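Local coordinates for TetR-family transcriptional regulator (Pectobacterium atrosepticum, PDB 2HYT), which probably binds cis-regulatory DNA through an N-terminal helix-turn-helix domain and acts as a transcription regulator of the TetR family, at residues A120-D123 with S124-H127; L156-G159 with S160-A164; L18-A21 with R22-S26; S26-Y30 with A31-M35. All coordinates share one frame; numbering follows the deposited sequence.

Contact 1. Residues A120-D123 with S124-H127; sequences ASPD and SQRH
Ala120, the last residue but one before helix 122-141, turns its carbonyl to the side chain of Gln125: Ala120 O accepts from Gln125 NE2 at 2.9 Å. The oxygen lies close to the amide plane of Gln125, whereas the amide nitrogen stands well above the carbonyl plane, and Ala120 CB rests against Gln125 CG at 3.9 Å. Ser121 is the N-cap. Its OG, folded back between the backbone N and the carbonyl carbon (chi1 61°), takes the hydrogen of Ser124 N at 3.0 Å, satisfying a first-turn amide. Ser121 O then accepts from Gln125 N, the first regular bond of the helix. Pro122 occupies the first turn, and its O receives Arg126 N while also lying over the centre of one face of the Arg126 guanidinium, 3.6 Å above the plane. Arg126, bent at chi3, brings NH2 to Asp123 OD1 at 2.8 Å in a salt bridge; OD1 is met on its anti side, somewhat out of the carboxylate plane, and the carboxylate and guanidinium planes stand 77° apart. A water at the guanidinium edge accepts from Arg126 NE at 2.8 Å and gives OD1 a weak second bond. Arg126 NH1 is bridged to Glu170 of the second subunit, and Gln125 OE1 accepts from Arg114 of that subunit. Within the chain, Ala120 and Gln125 both lean on Tyr158 of helix 150-170.

Contact 2. Residues L156-G159 with S160-A164; sequences LIYG and SLAEA
Ile157 O is gripped twice from the next turn. Ser160 OG donates to it at 2.7 Å, lying in the carbonyl plane on a lone pair, while Leu161 N makes the regular helical bond to the same oxygen at 3.1 Å. This is a serine folded back onto its own alpha-helix, an i to i-3 side-chain bond added to the regular i to i-4 ladder. The hydroxyl gets there because OG sits between the backbone N and the carbonyl carbon (chi1 74°), and the bond satisfies a polar group in buried surroundings. The ladder runs on through Ala162 N to Tyr158 O at 2.8 Å and Glu163 N to Gly159 O.

Outward from the backbone, Ile157 and Leu161 lie side by side and point the same way; Phe89 of helix 85-98 and Ile136 of helix 122-141 meet the isoleucine, Cys93 and Tyr96 the leucine. Another flank belongs to the dimer interface of this TetR-like C-terminal domain: Leu156 packs on Ala164 of the second subunit, and Ala164 on Leu156 of that subunit. On the flank toward helix 122-141, Tyr158 lies over the next turn, with Ala162 CB 3.9 Å above one ring face, displaced toward the rim and 4.0 Å from Tyr158 CZ.

Contact 3. Residues L18-A21 with R22-S26; sequences LATA and RKVFS
Ala21 and Phe25 form the close-packed side of this turn of helix 7-28. Phe25 N binds Ala21 O at 2.8 Å, and the ring comes back close to the same carbonyl: Phe25 CG and CD2 both come within 3.3 Å of Ala21 O. That placement follows from chi1 of -71°, which sets CG beside the backbone N and aims the ring at the preceding turn. Farther along the ring, Phe25 CE2 touches Ala21 CB at 4.1 Å, while Leu38 of helix 35-42 packs against the alanine.

The side bearing Ala19 and Lys23 is looser and open to solvent. Lys23 N binds Ala19 O at 3.0 Å, but beyond CB the lysine chain leads away from this turn. Between these extremes, Thr20 and Val24 meet lightly, CG2 to CG2 at 4.3 Å. Arg22 passes its aliphatic part by Leu18 O, with CG 3.4 Å from that oxygen, before its guanidinium leaves to form salt bridges with Glu104 and with Glu70 of helix 56-81. One face of the helix thus packs on helices 35-42 and 56-81 while another meets water, the amphipathic first helix of a TetR-family DNA-binding domain, set against the predicted helix-turn-helix.

Contact 4. Residues S26-Y30 with A31-M35; sequences SERGY and ADTSM
Thr33 OG1 donates to Gly29 O at 2.7 Å, the shortest bond across the link that follows helix 7-28. Thr33 OG1 stands beside its own backbone N (chi1 -53°), which brings it up to the carbonyl, slightly tilted from its plane, and also to within 3.3 Å of Arg28 CB. One residue on, Tyr30 O accepts from Thr33 N at 3.1 Å and closes a type I beta turn from Tyr30 to Thr33. This donor approaches from well above the carbonyl plane, with a C=O...N angle of 117°. Threonine therefore clasps two successive carbonyls, one with its hydroxyl and one with its amide.

Gly29 is where the chain leaves the helix, with a positive phi of 97°, a conformation that glycine adopts easily. Asp32 lies across the exit, its CB 3.2 Å from Arg28 O. After the turn, Ser34 is the N-cap of helix 35-42, its OG accepting from Asp37 N.

Tyr30 carries the turn into the protein. Its ring meets Phe25 edge-to-face, forms a cation-pi pair with Lys56 and reaches Ile108, Asp112 and Val116 of helix 103-117, while Lys56 NZ also binds Tyr30 O. Thr33 packs on Leu38 of helix 35-42, and Met35, a selenomethionine, packs on Leu49 and Tyr50 of helix 48-53 and on Leu59 of helix 56-81. The link thus leads from helix 7-28 into the predicted helix-turn-helix and, through Tyr30, packs against helix 103-117.

In the fold
The four contacts fall into two pairs, one in each family region. Contacts 3 and 4 share Ser26 and have centres 9 Å apart; Phe25 CZ lies 3.7 Å from Tyr30 CD1, and Val24 and Phe25 also pack on Thr33, so the first helix and the turn leading to the predicted DNA-binding motif make one unit. Contacts 1 and 2, with centres 13 Å apart, meet where Gln125 CG touches Tyr158 OH at 3.7 Å, and both face the second subunit. Between the pairs there is no touch: the nearest atoms of contact 1 and of contacts 3 and 4 are about 14 Å apart, and contact 2 lies across the chain's centre from both. The dimer-facing and probable DNA-binding regions are thus separate.

Contact 1. Residues A120-D123 with S124-H127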
loop_
_atom_site.group_PDB
_atom_site.type_symbol
_atom_site.label_atom_id
_atom_site.label_comp_id
_atom_site.label_asym_id
_atom_site.label_seq_id
_atom_site.Cartn_x
_atom_site.Cartn_y
_atom_site.Cartn_z
ATOM N N ALA A 120 -3.660 4.697 -3.572
ATOM C CA ALA A 120 -5.045 4.329 -3.738
ATOM C C ALA A 120 -5.804 4.601 -2.449
ATOM O O ALA A 120 -5.279 4.363 -1.355
ATOM C CB ALA A 120 -5.160 2.848 -4.097
ATOM N N SER A 121 -7.042 5.079 -2.571
ATOM C CA SER A 121 -7.868 5.256 -1.393
ATOM C C SER A 121 -8.162 3.894 -0.751
ATOM O O SER A 121 -8.185 2.905 -1.448
ATOM C CB SER A 121 -9.194 5.925 -1.747
ATOM O OG SER A 121 -9.943 5.154 -2.657
ATOM N N PRO A 122 -8.396 3.855 0.576
ATOM C CA PRO A 122 -8.889 2.623 1.191
ATOM C C PRO A 122 -10.116 2.047 0.475
ATOM O O PRO A 122 -10.230 0.820 0.315
ATOM C CB PRO A 122 -9.196 3.054 2.626
ATOM C CG PRO A 122 -8.163 4.143 2.886
ATOM C CD PRO A 122 -8.124 4.893 1.591
ATOM N N ASP A 123 -11.023 2.902 0.009
ATOM C CA ASP A 123 -12.189 2.406 -0.724
ATOM C C ASP A 123 -11.778 1.683 -2.005
ATOM O O ASP A 123 -12.326 0.610 -2.328
ATOM C CB ASP A 123 -13.136 3.540 -1.106
ATOM C CG ASP A 123 -14.069 3.955 0.017
ATOM O OD1 ASP A 123 -14.151 3.284 1.085
ATOM O OD2 ASP A 123 -14.754 4.983 -0.214
ATOM N N SER A 124 -10.856 2.301 -2.760
ATOM C CA SER A 124 -10.357 1.726 -4.014
ATOM C C SER A 124 -9.669 0.388 -3.754
ATOM O O SER A 124 -9.824 -0.574 -4.510
ATOM C CB SER A 124 -9.370 2.667 -4.704
ATOM O OG SER A 124 -8.843 2.053 -5.865
ATOM N N GLN A 125 -8.900 0.345 -2.681
ATOM C CA GLN A 125 -8.239 -0.884 -2.265
ATOM C C GLN A 125 -9.261 -1.994 -1.957
ATOM O O GLN A 125 -9.137 -3.136 -2.429
ATOM C CB GLN A 125 -7.403 -0.612 -1.034
ATOM C CG GLN A 125 -6.223 0.333 -1.308
ATOM C CD GLN A 125 -5.477 0.657 -0.041
ATOM O OE1 GLN A 125 -5.141 -0.222 0.717
ATOM N NE2 GLN A 125 -5.214 1.910 0.183
ATOM N N ARG A 126 -10.304 -1.656 -1.200
ATOM C CA ARG A 126 -11.309 -2.655 -0.837
ATOM C C ARG A 126 -12.006 -3.136 -2.094
ATOM O O ARG A 126 -12.324 -4.324 -2.214
ATOM C CB ARG A 126 -12.292 -2.066 0.173
ATOM C CG ARG A 126 -11.657 -1.990 1.570
ATOM C CD ARG A 126 -12.610 -1.587 2.691
ATOM N NE ARG A 126 -12.970 -0.172 2.620
ATOM C CZ ARG A 126 -12.355 0.804 3.289
ATOM N NH1 ARG A 126 -11.334 0.553 4.093
ATOM N NH2 ARG A 126 -12.762 2.050 3.138
ATOM N N HIS A 127 -12.249 -2.231 -3.030
ATOM C CA HIS A 127 -12.838 -2.615 -4.298
ATOM C C HIS A 127 -11.979 -3.636 -5.109
ATOM O O HIS A 127 -12.484 -4.613 -5.649
ATOM C CB HIS A 127 -13.084 -1.361 -5.124
ATOM C CG HIS A 127 -14.002 -1.579 -6.275
ATOM N ND1 HIS A 127 -13.557 -1.671 -7.575
ATOM C CD2 HIS A 127 -15.347 -1.741 -6.320
ATOM C CE1 HIS A 127 -14.591 -1.878 -8.374
ATOM N NE2 HIS A 127 -15.688 -1.916 -7.640
HETATM O O HOH W 1 -15.182 0.143 0.949
#

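Contact 2. Residues L156-G159 with S160-A164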
loop_
_atom_site.group_PDB
_atom_site.type_symbol
_atom_site.label_atom_id
_atom_site.label_comp_id
_atom_site.label_asym_id
_atom_site.label_seq_id
_atom_site.Cartn_x
_atom_site.Cartn_y
_atom_site.Cartn_z
ATOM N N LEU A 156 -3.778 -10.126 0.572
ATOM C CA LEU A 156 -2.372 -10.428 0.448
ATOM C C LEU A 156 -1.902 -10.272 -1.005
ATOM O O LEU A 156 -0.922 -9.591 -1.278
ATOM C CB LEU A 156 -2.069 -11.837 0.945
ATOM C CG LEU A 156 -2.149 -11.984 2.464
ATOM C CD1 LEU A 156 -2.407 -13.489 2.805
ATOM C CD2 LEU A 156 -0.915 -11.444 3.133
ATOM N N ILE A 157 -2.637 -10.909 -1.917
ATOM C CA ILE A 157 -2.261 -10.861 -3.339
ATOM C C ILE A 157 -2.293 -9.431 -3.902
ATOM O O ILE A 157 -1.328 -8.964 -4.490
ATOM C CB ILE A 157 -3.153 -11.818 -4.182
ATOM C CG1 ILE A 157 -2.949 -13.279 -3.758
ATOM C CG2 ILE A 157 -2.909 -11.605 -5.675
ATOM C CD1 ILE A 157 -4.018 -14.217 -4.381
ATOM N N TYR A 158 -3.421 -8.754 -3.719
ATOM C CA TYR A 158 -3.570 -7.362 -4.150
ATOM C C TYR A 158 -2.420 -6.511 -3.569
ATOM O O TYR A 158 -1.768 -5.720 -4.289
ATOM C CB TYR A 158 -4.963 -6.783 -3.802
ATOM C CG TYR A 158 -4.927 -5.265 -3.920
ATOM C CD1 TYR A 158 -4.908 -4.665 -5.180
ATOM C CD2 TYR A 158 -4.838 -4.461 -2.837
ATOM C CE1 TYR A 158 -4.801 -3.298 -5.319
ATOM C CE2 TYR A 158 -4.724 -3.092 -2.956
ATOM C CZ TYR A 158 -4.761 -2.514 -4.208
ATOM O OH TYR A 158 -4.670 -1.148 -4.320
ATOM N N GLY A 159 -2.104 -6.666 -2.258
ATOM C CA GLY A 159 -1.033 -5.895 -1.637
ATOM C C GLY A 159 0.306 -6.130 -2.312
ATOM O O GLY A 159 1.076 -5.202 -2.562
ATOM N N SER A 160 0.590 -7.385 -2.638
ATOM C CA SER A 160 1.871 -7.702 -3.274
ATOM C C SER A 160 1.990 -6.984 -4.614
ATOM O O SER A 160 3.036 -6.408 -4.949
ATOM C CB SER A 160 2.025 -9.210 -3.436
ATOM O OG SER A 160 1.228 -9.788 -4.470
ATOM N N LEU A 161 0.900 -7.028 -5.366
ATOM C CA LEU A 161 0.888 -6.494 -6.730
ATOM C C LEU A 161 0.981 -4.988 -6.699
ATOM O O LEU A 161 1.703 -4.400 -7.479
ATOM C CB LEU A 161 -0.379 -6.918 -7.452
ATOM C CG LEU A 161 -0.531 -8.409 -7.723
ATOM C CD1 LEU A 161 -1.934 -8.699 -8.352
ATOM C CD2 LEU A 161 0.564 -8.911 -8.637
ATOM N N ALA A 162 0.225 -4.351 -5.797
ATOM C CA ALA A 162 0.228 -2.913 -5.676
ATOM C C ALA A 162 1.613 -2.409 -5.325
ATOM O O ALA A 162 2.118 -1.438 -5.919
ATOM C CB ALA A 162 -0.786 -2.498 -4.598
ATOM N N GLU A 163 2.293 -3.092 -4.408
ATOM C CA GLU A 163 3.620 -2.636 -4.014
ATOM C C GLU A 163 4.665 -2.872 -5.112
ATOM O O GLU A 163 5.531 -2.013 -5.375
ATOM C CB GLU A 163 4.071 -3.355 -2.729
ATOM C CG GLU A 163 5.181 -2.665 -2.005
ATOM C CD GLU A 163 4.763 -1.286 -1.453
ATOM O OE1 GLU A 163 3.532 -0.979 -1.361
ATOM O OE2 GLU A 163 5.689 -0.501 -1.163
ATOM N N ALA A 164 4.597 -4.043 -5.716
ATOM C CA ALA A 164 5.519 -4.371 -6.804
ATOM C C ALA A 164 5.344 -3.387 -7.974
ATOM O O ALA A 164 6.317 -3.001 -8.602
ATOM C CB ALA A 164 5.357 -5.816 -7.226
#

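Contact 3. Residues L18-A21 with R22-S26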
loop_
_atom_site.group_PDB
_atom_site.type_symbol
_atom_site.label_atom_id
_atom_site.label_comp_id
_atom_site.label_asym_id
_atom_site.label_seq_id
_atom_site.Cartn_x
_atom_site.Cartn_y
_atom_site.Cartn_z
ATOM N N LEU A 18 -12.504 15.872 -17.926
ATOM C CA LEU A 18 -11.658 14.828 -17.391
ATOM C C LEU A 18 -10.835 14.175 -18.503
ATOM O O LEU A 18 -9.637 13.952 -18.352
ATOM C CB LEU A 18 -12.513 13.785 -16.636
ATOM C CG LEU A 18 -11.765 12.971 -15.592
ATOM C CD1 LEU A 18 -11.440 13.920 -14.435
ATOM C CD2 LEU A 18 -12.611 11.711 -15.114
ATOM N N ALA A 19 -11.460 13.911 -19.648
ATOM C CA ALA A 19 -10.789 13.288 -20.761
ATOM C C ALA A 19 -9.702 14.221 -21.278
ATOM O O ALA A 19 -8.572 13.802 -21.583
ATOM C CB ALA A 19 -11.813 12.937 -21.900
ATOM N N THR A 20 -10.049 15.516 -21.361
ATOM C CA THR A 20 -9.053 16.506 -21.827
ATOM C C THR A 20 -7.912 16.639 -20.862
ATOM O O THR A 20 -6.754 16.686 -21.262
ATOM C CB THR A 20 -9.714 17.863 -22.040
ATOM O OG1 THR A 20 -10.596 17.719 -23.135
ATOM C CG2 THR A 20 -8.658 18.988 -22.319
ATOM N N ALA A 21 -8.218 16.663 -19.562
ATOM C CA ALA A 21 -7.136 16.735 -18.561
ATOM C C ALA A 21 -6.202 15.543 -18.729
ATOM O O ALA A 21 -4.989 15.695 -18.690
ATOM C CB ALA A 21 -7.704 16.775 -17.122
ATOM N N ARG A 22 -6.763 14.347 -18.929
ATOM C CA ARG A 22 -5.929 13.170 -19.162
ATOM C C ARG A 22 -5.028 13.330 -20.365
ATOM O O ARG A 22 -3.841 12.956 -20.328
ATOM C CB ARG A 22 -6.809 11.921 -19.324
ATOM C CG ARG A 22 -7.317 11.429 -18.015
ATOM C CD ARG A 22 -8.250 10.231 -18.190
ATOM N NE ARG A 22 -7.553 9.015 -18.604
ATOM C CZ ARG A 22 -8.179 7.860 -18.814
ATOM N NH1 ARG A 22 -9.500 7.789 -18.700
ATOM N NH2 ARG A 22 -7.510 6.781 -19.158
ATOM N N LYS A 23 -5.559 13.884 -21.444
ATOM C CA LYS A 23 -4.762 14.047 -22.668
ATOM C C LYS A 23 -3.623 15.034 -22.432
ATOM O O LYS A 23 -2.477 14.761 -22.792
ATOM C CB LYS A 23 -5.638 14.530 -23.797
ATOM C CG LYS A 23 -4.946 14.634 -25.138
ATOM C CD LYS A 23 -5.997 14.881 -26.241
ATOM C CE LYS A 23 -5.435 14.630 -27.622
ATOM N NZ LYS A 23 -5.322 13.163 -27.908
ATOM N N VAL A 24 -3.931 16.158 -21.792
ATOM C CA VAL A 24 -2.897 17.192 -21.526
ATOM C C VAL A 24 -1.847 16.703 -20.535
ATOM O O VAL A 24 -0.639 16.872 -20.780
ATOM C CB VAL A 24 -3.534 18.541 -21.122
ATOM C CG1 VAL A 24 -2.475 19.568 -20.728
ATOM C CG2 VAL A 24 -4.386 19.042 -22.291
ATOM N N PHE A 25 -2.276 16.040 -19.467
ATOM C CA PHE A 25 -1.327 15.554 -18.486
ATOM C C PHE A 25 -0.390 14.523 -19.163
ATOM O O PHE A 25 0.785 14.381 -18.770
ATOM C CB PHE A 25 -2.009 14.917 -17.270
ATOM C CG PHE A 25 -2.712 15.886 -16.342
ATOM C CD1 PHE A 25 -2.243 17.186 -16.130
ATOM C CD2 PHE A 25 -3.813 15.454 -15.606
ATOM C CE1 PHE A 25 -2.874 18.044 -15.229
ATOM C CE2 PHE A 25 -4.456 16.305 -14.714
ATOM C CZ PHE A 25 -3.991 17.605 -14.535
ATOM N N SER A 26 -0.909 13.781 -20.157
ATOM C CA SER A 26 -0.090 12.806 -20.875
ATOM C C SER A 26 0.970 13.483 -21.694
ATOM O O SER A 26 2.103 13.050 -21.719
ATOM C CB SER A 26 -0.944 11.918 -21.794
ATOM O OG SER A 26 -0.115 11.008 -22.531
#

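Contact 4. Residues S26-Y30 with A31-M35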
loop_
_atom_site.group_PDB
_atom_site.type_symbol
_atom_site.label_atom_id
_atom_site.label_comp_id
_atom_site.label_asym_id
_atom_site.label_seq_id
_atom_site.Cartn_x
_atom_site.Cartn_y
_atom_site.Cartn_z
ATOM N N SER A 26 -0.909 13.781 -20.157
ATOM C CA SER A 26 -0.090 12.806 -20.875
ATOM C C SER A 26 0.970 13.483 -21.694
ATOM O O SER A 26 2.103 13.050 -21.719
ATOM C CB SER A 26 -0.944 11.918 -21.794
ATOM O OG SER A 26 -0.115 11.008 -22.531
ATOM N N GLU A 27 0.603 14.542 -22.390
ATOM C CA GLU A 27 1.541 15.243 -23.241
ATOM C C GLU A 27 2.561 16.030 -22.433
ATOM O O GLU A 27 3.747 16.071 -22.785
ATOM C CB GLU A 27 0.788 16.196 -24.195
ATOM C CG GLU A 27 0.102 15.475 -25.343
ATOM N N ARG A 28 2.112 16.661 -21.353
ATOM C CA ARG A 28 2.924 17.644 -20.656
ATOM C C ARG A 28 3.450 17.229 -19.277
ATOM O O ARG A 28 4.435 17.809 -18.780
ATOM C CB ARG A 28 2.113 18.936 -20.498
ATOM C CG ARG A 28 1.682 19.606 -21.801
ATOM C CD ARG A 28 2.933 20.099 -22.555
ATOM N NE ARG A 28 2.632 21.177 -23.484
ATOM C CZ ARG A 28 2.687 22.477 -23.201
ATOM N NH1 ARG A 28 3.056 22.901 -21.998
ATOM N NH2 ARG A 28 2.369 23.366 -24.136
ATOM N N GLY A 29 2.795 16.264 -18.635
ATOM C CA GLY A 29 3.112 15.892 -17.263
ATOM C C GLY A 29 2.201 16.556 -16.251
ATOM O O GLY A 29 1.859 17.728 -16.408
ATOM N N TYR A 30 1.823 15.815 -15.209
ATOM C CA TYR A 30 0.932 16.358 -14.178
ATOM C C TYR A 30 1.606 17.514 -13.414
ATOM O O TYR A 30 1.038 18.591 -13.314
ATOM C CB TYR A 30 0.507 15.272 -13.195
ATOM C CG TYR A 30 -0.307 15.797 -12.034
ATOM C CD1 TYR A 30 -1.684 16.030 -12.167
ATOM C CD2 TYR A 30 0.271 16.054 -10.803
ATOM C CE1 TYR A 30 -2.423 16.509 -11.114
ATOM C CE2 TYR A 30 -0.477 16.547 -9.751
ATOM C CZ TYR A 30 -1.835 16.751 -9.910
ATOM O OH TYR A 30 -2.545 17.265 -8.839
ATOM N N ALA A 31 2.814 17.304 -12.873
ATOM C CA ALA A 31 3.463 18.375 -12.058
ATOM C C ALA A 31 3.718 19.646 -12.850
ATOM O O ALA A 31 3.677 20.766 -12.318
ATOM C CB ALA A 31 4.758 17.871 -11.461
ATOM N N ASP A 32 3.974 19.438 -14.147
ATOM C CA ASP A 32 4.325 20.488 -15.080
ATOM C C ASP A 32 3.150 21.332 -15.500
ATOM O O ASP A 32 3.356 22.402 -16.069
ATOM C CB ASP A 32 4.896 19.862 -16.362
ATOM C CG ASP A 32 6.037 18.912 -16.101
ATOM O OD1 ASP A 32 5.770 17.805 -15.523
ATOM O OD2 ASP A 32 7.170 19.268 -16.518
ATOM N N THR A 33 1.935 20.862 -15.242
ATOM C CA THR A 33 0.714 21.480 -15.784
ATOM C C THR A 33 -0.168 22.067 -14.707
ATOM O O THR A 33 -0.750 21.340 -13.942
ATOM C CB THR A 33 -0.074 20.492 -16.627
ATOM O OG1 THR A 33 0.792 19.927 -17.632
ATOM C CG2 THR A 33 -1.238 21.209 -17.295
ATOM N N SER A 34 -0.238 23.384 -14.629
ATOM C CA SER A 34 -1.123 24.032 -13.698
ATOM C C SER A 34 -2.550 23.998 -14.222
ATOM O O SER A 34 -2.799 23.658 -15.383
ATOM C CB SER A 34 -0.721 25.489 -13.513
ATOM O OG SER A 34 -0.871 26.266 -14.699
HETATM N N MSE A 35 -3.495 24.369 -13.372
HETATM C CA MSE A 35 -4.870 24.478 -13.822
HETATM C C MSE A 35 -5.010 25.539 -14.906
HETATM O O MSE A 35 -5.748 25.354 -15.901
HETATM C CB MSE A 35 -5.803 24.821 -12.660
HETATM C CG MSE A 35 -5.802 23.794 -11.616
HETATM SE SE MSE A 35 -6.942 22.289 -12.097
HETATM C CE MSE A 35 -8.600 22.777 -11.252
#